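Local coordinates for protein endo-beta-1,4-glucanase (PDB 2JEN) that hydrolyses internal beta-1,4-glucosidic bonds of xyloglucan, and probably of cellulose-type glucans, as a retaining family 12 glycoside hydrolase with a beta-jelly-roll fold, at residues K45-N50 / G101-S106; T110-Q115 / K233-V238. The protein carries 1 engineered substitution. All blocks are in the same frame, centred on the assembly; numbering follows the deposited sequence. Where two conformers were deposited one is given.

Interaction 1 (K45-N50 / G101-S106); sequences KYYIFN and GYTAGS
Lys45 and Thr103 bury the most surface where the loop 101-106 passes the start of strand 46-49, and Tyr47 adds its ring rim. The hydroxyl of Thr103 donates to the backbone oxygen of Lys45, with OG1 2.7 Å from O; the donor sits above the carbonyl plane, 38° out of it. Thr103 OG1 also accepts from Gly95 N, so one small side chain ties the loop both to Lys45 and to strand 91-95. Its chi1 of 58° sets OG1 between the backbone N and the carbonyl carbon and swings the methyl anti to that carbon, where CG2 meets the edge of the Tyr47 ring, 3.6 Å from CE1. A threonine suits the place because its two branches serve a polar and an apolar partner at once. A valine here would probably leave both the Lys45 carbonyl and the Gly95 amide without this hydroxyl partner, even if the contact with the tyrosine edge survived.

Alongside the turn, Lys45 CA approaches Ala104 O at 3.3 Å in a CA-H...O contact, and Lys45 CE lies 3.6 Å from Gly105 O. With CG anti to the backbone N (chi1 -173°) and the rest of the chain extended, the aliphatic part of Lys45 runs past Ser106 CA, and the ammonium reaches Val258 O and, weakly, Tyr46 OH. Thr103 to Ser106 form a type II turn; Gly105 supplies the positive phi of its third position, and Ser106 grips Thr103 O through both N and OG, the latter at 2.9 Å.

Lys45 and Tyr46 make a classic beta bulge against Phe41 of strand 38-41. On its other side strand 46-49 pairs with strand 91-95, so the loop leaving 91-95 folds back over the start of its own neighbour in the sheet.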
loop_
_atom_site.group_PDB
_atom_site.type_symbol
_atom_site.label_atom_id
_atom_site.label_comp_id
_atom_site.label_asym_id
_atom_site.label_seq_id
_atom_site.Cartn_x
_atom_site.Cartn_y
_atom_site.Cartn_z
ATOM N N LYS A 45 -30.571 -3.162 3.581
ATOM C CA LYS A 45 -31.203 -4.272 2.839
ATOM C C LYS A 45 -30.155 -5.098 2.107
ATOM O O LYS A 45 -30.329 -6.292 1.909
ATOM C CB LYS A 45 -32.194 -3.710 1.815
ATOM C CG LYS A 45 -33.034 -4.764 1.099
ATOM C CD LYS A 45 -33.916 -4.101 0.040
ATOM C CE LYS A 45 -34.590 -5.159 -0.831
ATOM N NZ LYS A 45 -35.435 -4.594 -1.922
ATOM N N TYR A 46 -29.069 -4.450 1.728
ATOM C CA TYR A 46 -27.980 -5.115 1.002
ATOM C C TYR A 46 -26.669 -4.811 1.659
ATOM O O TYR A 46 -26.515 -3.800 2.347
ATOM C CB TYR A 46 -27.896 -4.592 -0.429
ATOM C CG TYR A 46 -29.190 -4.543 -1.211
ATOM C CD1 TYR A 46 -29.968 -5.674 -1.425
ATOM C CD2 TYR A 46 -29.617 -3.359 -1.773
ATOM C CE1 TYR A 46 -31.137 -5.603 -2.191
ATOM C CE2 TYR A 46 -30.764 -3.281 -2.511
ATOM C CZ TYR A 46 -31.516 -4.406 -2.724
ATOM O OH TYR A 46 -32.677 -4.325 -3.482
ATOM N N TYR A 47 -25.678 -5.643 1.368
ATOM C CA TYR A 47 -24.273 -5.221 1.585
ATOM C C TYR A 47 -23.396 -5.760 0.517
ATOM O O TYR A 47 -23.604 -6.855 -0.000
ATOM C CB TYR A 47 -23.739 -5.623 2.971
ATOM C CG TYR A 47 -23.873 -7.087 3.352
ATOM C CD1 TYR A 47 -25.022 -7.564 3.959
ATOM C CD2 TYR A 47 -22.823 -7.990 3.144
ATOM C CE1 TYR A 47 -25.109 -8.896 4.337
ATOM C CE2 TYR A 47 -22.934 -9.324 3.552
ATOM C CZ TYR A 47 -24.088 -9.770 4.119
ATOM O OH TYR A 47 -24.174 -11.080 4.551
ATOM N N ILE A 48 -22.406 -4.966 0.156
ATOM C CA ILE A 48 -21.291 -5.441 -0.643
ATOM C C ILE A 48 -20.386 -6.187 0.339
ATOM O O ILE A 48 -20.111 -5.708 1.430
ATOM C CB ILE A 48 -20.525 -4.298 -1.368
ATOM C CG1 ILE A 48 -21.486 -3.271 -2.007
ATOM C CG2 ILE A 48 -19.579 -4.884 -2.381
ATOM C CD1 ILE A 48 -20.801 -2.078 -2.644
ATOM N N PHE A 49 -19.928 -7.337 -0.088
ATOM C CA PHE A 49 -19.209 -8.272 0.777
ATOM C C PHE A 49 -17.868 -8.674 0.161
ATOM O O PHE A 49 -17.810 -9.174 -0.965
ATOM C CB PHE A 49 -20.094 -9.524 0.944
ATOM C CG PHE A 49 -19.595 -10.557 1.933
ATOM C CD1 PHE A 49 -18.953 -10.208 3.110
ATOM C CD2 PHE A 49 -19.856 -11.885 1.702
ATOM C CE1 PHE A 49 -18.545 -11.185 4.015
ATOM C CE2 PHE A 49 -19.421 -12.846 2.599
ATOM C CZ PHE A 49 -18.787 -12.501 3.745
ATOM N N ASN A 50 -16.781 -8.414 0.892
ATOM C CA ASN A 50 -15.432 -8.707 0.418
ATOM C C ASN A 50 -15.136 -10.169 0.694
ATOM O O ASN A 50 -14.303 -10.544 1.539
ATOM C CB ASN A 50 -14.404 -7.765 1.058
ATOM C CG ASN A 50 -13.168 -7.626 0.214
ATOM O OD1 ASN A 50 -13.236 -7.835 -1.008
ATOM N ND2 ASN A 50 -12.078 -7.156 0.784
ATOM N N GLY A 101 -29.468 -14.797 10.638
ATOM C CA GLY A 101 -30.579 -14.159 10.008
ATOM C C GLY A 101 -30.294 -13.534 8.659
ATOM O O GLY A 101 -29.373 -13.908 7.964
ATOM N N TYR A 102 -31.174 -12.622 8.293
ATOM C CA TYR A 102 -31.368 -12.143 6.947
ATOM C C TYR A 102 -31.348 -10.612 6.975
ATOM O O TYR A 102 -31.919 -10.008 7.905
ATOM C CB TYR A 102 -32.740 -12.577 6.402
ATOM C CG TYR A 102 -33.013 -14.083 6.575
ATOM C CD1 TYR A 102 -33.429 -14.607 7.768
ATOM C CD2 TYR A 102 -32.843 -14.978 5.510
ATOM C CE1 TYR A 102 -33.671 -15.955 7.921
ATOM C CE2 TYR A 102 -33.083 -16.333 5.649
ATOM C CZ TYR A 102 -33.504 -16.829 6.856
ATOM O OH TYR A 102 -33.780 -18.185 7.050
ATOM N N THR A 103 -30.837 -9.970 5.933
ATOM C CA THR A 103 -30.824 -8.503 5.916
ATOM C C THR A 103 -32.237 -7.936 6.027
ATOM O O THR A 103 -33.222 -8.481 5.513
ATOM C CB THR A 103 -30.119 -7.937 4.676
ATOM O OG1 THR A 103 -30.747 -8.419 3.495
ATOM C CG2 THR A 103 -28.592 -8.270 4.635
ATOM N N ALA A 104 -32.305 -6.845 6.756
ATOM C CA ALA A 104 -33.572 -6.173 7.019
ATOM C C ALA A 104 -34.235 -5.754 5.739
ATOM O O ALA A 104 -33.632 -5.118 4.881
ATOM C CB ALA A 104 -33.273 -4.940 7.915
ATOM N N GLY A 105 -35.531 -6.067 5.588
ATOM C CA GLY A 105 -36.270 -5.626 4.441
ATOM C C GLY A 105 -35.985 -6.357 3.157
ATOM O O GLY A 105 -36.455 -5.968 2.114
ATOM N N SER A 106 -35.195 -7.432 3.214
ATOM C CA SER A 106 -34.843 -8.126 1.997
ATOM C C SER A 106 -36.005 -8.904 1.399
ATOM O O SER A 106 -36.052 -9.156 0.217
ATOM C CB SER A 106 -33.670 -9.074 2.266
ATOM O OG SER A 106 -33.953 -10.053 3.250
#

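Interaction 2 (T110-Q115 / K233-V238); sequences TRLSDQ and KYVSSV
Thr110 and Val235 form a hydrogen-bonded antiparallel pair, by which the short strand 110-111 joins strand 234-244 in one sheet of the family 12 beta-sandwich. Both backbone amides are used: Thr110 N gives to Val235 O at 3.1 Å, and Val235 N gives to Thr110 O at 2.8 Å. A third bond follows as the strand turns into the 3-10 segment 112-114, where Leu112 N donates to Lys233 O at 2.8 Å, almost straight at 173°. Arg111 O and Leu112 O then accept from Asp114 N and Gln115 N, so the carbonyls leaving the strand are taken up by the turn itself. On its other edge strand 234-244 bonds to strand 131-141, Tyr234 with His141 and Ser236 with Trp139.

The side chains divide between the two faces. Thr110 and Val235 lie side by side on the buried face, and Leu112 CD2 touches Val235 CG2 at 3.6 Å. Beta-branched Thr110 and Val235 pack on Ile118 and Val235 also on Ile138, while Leu112 reaches Leu140 and the end of Lys233 turns to a salt bridge with Asp154.

On the other face Arg111 and Tyr234 make a non-hydrogen-bonded pair. The arginine chain is extended from CG to NE and passes over the phenol, its guanidinium plane only 15° from that of the ring. Arg111 NE bonds to Thr232 O rather than to the nearby Tyr234 hydroxyl, whose angle is poor. A long aliphatic stem suits this place: Arg111 CG makes a CH-pi contact 3.7 Å from the centroid of the Tyr234 ring, 17° off its normal.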
loop_
_atom_site.group_PDB
_atom_site.type_symbol
_atom_site.label_atom_id
_atom_site.label_comp_id
_atom_site.label_asym_id
_atom_site.label_seq_id
_atom_site.Cartn_x
_atom_site.Cartn_y
_atom_site.Cartn_z
ATOM N N THR A 110 -38.270 -16.678 1.898
ATOM C CA THR A 110 -39.550 -16.853 1.236
ATOM C C THR A 110 -39.687 -18.293 0.776
ATOM O O THR A 110 -38.826 -18.823 0.073
ATOM C CB THR A 110 -39.739 -15.830 0.081
ATOM O OG1 THR A 110 -41.062 -15.911 -0.472
ATOM C CG2 THR A 110 -38.764 -15.946 -1.053
ATOM N N ARG A 111 -40.804 -18.914 1.138
ATOM C CA ARG A 111 -41.015 -20.306 0.827
ATOM C C ARG A 111 -41.430 -20.455 -0.624
ATOM O O ARG A 111 -42.268 -19.718 -1.115
ATOM C CB ARG A 111 -42.067 -20.926 1.732
ATOM C CG ARG A 111 -41.793 -22.398 1.963
ATOM C CD ARG A 111 -42.796 -23.107 2.827
ATOM N NE ARG A 111 -42.196 -24.300 3.432
ATOM C CZ ARG A 111 -42.762 -25.023 4.393
ATOM N NH1 ARG A 111 -43.955 -24.673 4.888
ATOM N NH2 ARG A 111 -42.115 -26.064 4.902
ATOM N N LEU A 112 -40.855 -21.409 -1.353
ATOM C CA LEU A 112 -41.183 -21.524 -2.756
ATOM C C LEU A 112 -42.700 -21.747 -2.993
ATOM O O LEU A 112 -43.262 -21.253 -3.955
ATOM C CB LEU A 112 -40.376 -22.652 -3.409
ATOM C CG LEU A 112 -38.881 -22.368 -3.579
ATOM C CD1 LEU A 112 -38.250 -23.652 -4.161
ATOM C CD2 LEU A 112 -38.682 -21.139 -4.506
ATOM N N SER A 113 -43.330 -22.468 -2.085
ATOM C CA SER A 113 -44.772 -22.736 -2.224
ATOM C C SER A 113 -45.644 -21.485 -2.053
ATOM O O SER A 113 -46.832 -21.494 -2.424
ATOM C CB SER A 113 -45.202 -23.811 -1.239
ATOM O OG SER A 113 -44.898 -23.461 0.085
ATOM N N ASP A 114 -45.080 -20.393 -1.539
ATOM C CA ASP A 114 -45.798 -19.114 -1.506
ATOM C C ASP A 114 -45.783 -18.393 -2.835
ATOM O O ASP A 114 -46.525 -17.437 -3.020
ATOM C CB ASP A 114 -45.299 -18.255 -0.355
ATOM C CG ASP A 114 -45.721 -18.820 0.990
ATOM O OD1 ASP A 114 -46.793 -19.480 1.044
ATOM O OD2 ASP A 114 -45.035 -18.607 1.988
ATOM N N GLN A 115 -44.940 -18.855 -3.763
ATOM C CA GLN A 115 -44.937 -18.431 -5.167
ATOM C C GLN A 115 -44.752 -16.934 -5.326
ATOM O O GLN A 115 -45.289 -16.334 -6.243
ATOM C CB GLN A 115 -46.196 -18.915 -5.940
ATOM C CG GLN A 115 -46.183 -20.406 -6.297
ATOM C CD GLN A 115 -45.154 -20.779 -7.357
ATOM O OE1 GLN A 115 -45.138 -20.237 -8.470
ATOM N NE2 GLN A 115 -44.309 -21.732 -7.026
ATOM N N LYS A 233 -39.011 -25.808 0.215
ATOM C CA LYS A 233 -37.794 -25.101 0.584
ATOM C C LYS A 233 -37.978 -23.589 0.531
ATOM O O LYS A 233 -38.867 -23.044 -0.130
ATOM C CB LYS A 233 -36.620 -25.584 -0.253
ATOM C CG LYS A 233 -36.217 -26.983 0.142
ATOM C CD LYS A 233 -35.266 -27.550 -0.843
ATOM C CE LYS A 233 -34.672 -28.845 -0.356
ATOM N NZ LYS A 233 -33.700 -29.394 -1.350
ATOM N N TYR A 234 -37.112 -22.933 1.273
ATOM C CA TYR A 234 -37.089 -21.476 1.366
ATOM C C TYR A 234 -35.941 -20.896 0.581
ATOM O O TYR A 234 -34.816 -21.399 0.667
ATOM C CB TYR A 234 -36.891 -21.055 2.835
ATOM C CG TYR A 234 -38.088 -21.332 3.689
ATOM C CD1 TYR A 234 -38.227 -22.553 4.325
ATOM C CD2 TYR A 234 -39.074 -20.376 3.859
ATOM C CE1 TYR A 234 -39.356 -22.816 5.110
ATOM C CE2 TYR A 234 -40.219 -20.651 4.623
ATOM C CZ TYR A 234 -40.319 -21.852 5.255
ATOM O OH TYR A 234 -41.441 -22.120 6.031
ATOM N N VAL A 235 -36.203 -19.803 -0.151
ATOM C CA VAL A 235 -35.117 -18.992 -0.665
ATOM C C VAL A 235 -34.601 -18.106 0.475
ATOM O O VAL A 235 -35.357 -17.370 1.105
ATOM C CB VAL A 235 -35.539 -18.160 -1.875
ATOM C CG1 VAL A 235 -34.386 -17.282 -2.370
ATOM C CG2 VAL A 235 -36.133 -19.046 -2.999
ATOM N N SER A 236 -33.308 -18.227 0.764
ATOM C CA SER A 236 -32.662 -17.548 1.879
ATOM C C SER A 236 -31.892 -16.291 1.470
ATOM O O SER A 236 -31.705 -15.407 2.283
ATOM C CB SER A 236 -31.691 -18.492 2.564
ATOM O OG SER A 236 -32.341 -19.679 2.927
ATOM N N SER A 237 -31.446 -16.244 0.228
ATOM C CA SER A 237 -30.487 -15.228 -0.237
ATOM C C SER A 237 -30.564 -15.099 -1.729
ATOM O O SER A 237 -30.707 -16.110 -2.421
ATOM C CB SER A 237 -29.083 -15.735 0.190
ATOM O OG SER A 237 -28.034 -14.899 -0.206
ATOM N N VAL A 238 -30.371 -13.872 -2.246
ATOM C CA VAL A 238 -29.998 -13.623 -3.627
ATOM C C VAL A 238 -28.766 -12.746 -3.574
ATOM O O VAL A 238 -28.787 -11.662 -2.976
ATOM C CB VAL A 238 -31.109 -12.951 -4.442
ATOM C CG1 VAL A 238 -30.630 -12.549 -5.815
ATOM C CG2 VAL A 238 -32.341 -13.879 -4.520
#

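How the interactions relate
From the N terminus, interaction 1 comes first: strand 46-49 is met again by the loop 101-106, closing a loop of 50 residues that holds the strands 62-67, 72-79 and 91-95. Only a few residues later the chain enters strand 110-111, where interaction 2 opens; it closes at 233-238 after a much longer excursion that includes the helix 215-225. The two therefore stand in series, neither nested nor crossed. Both reach the same mixed sheet, in which strand 91-95 lies between 46-49 and 234-244. Their centres are 16 Å apart, yet they touch: Tyr102 CD2 packs 3.4 Å from Ser236 O.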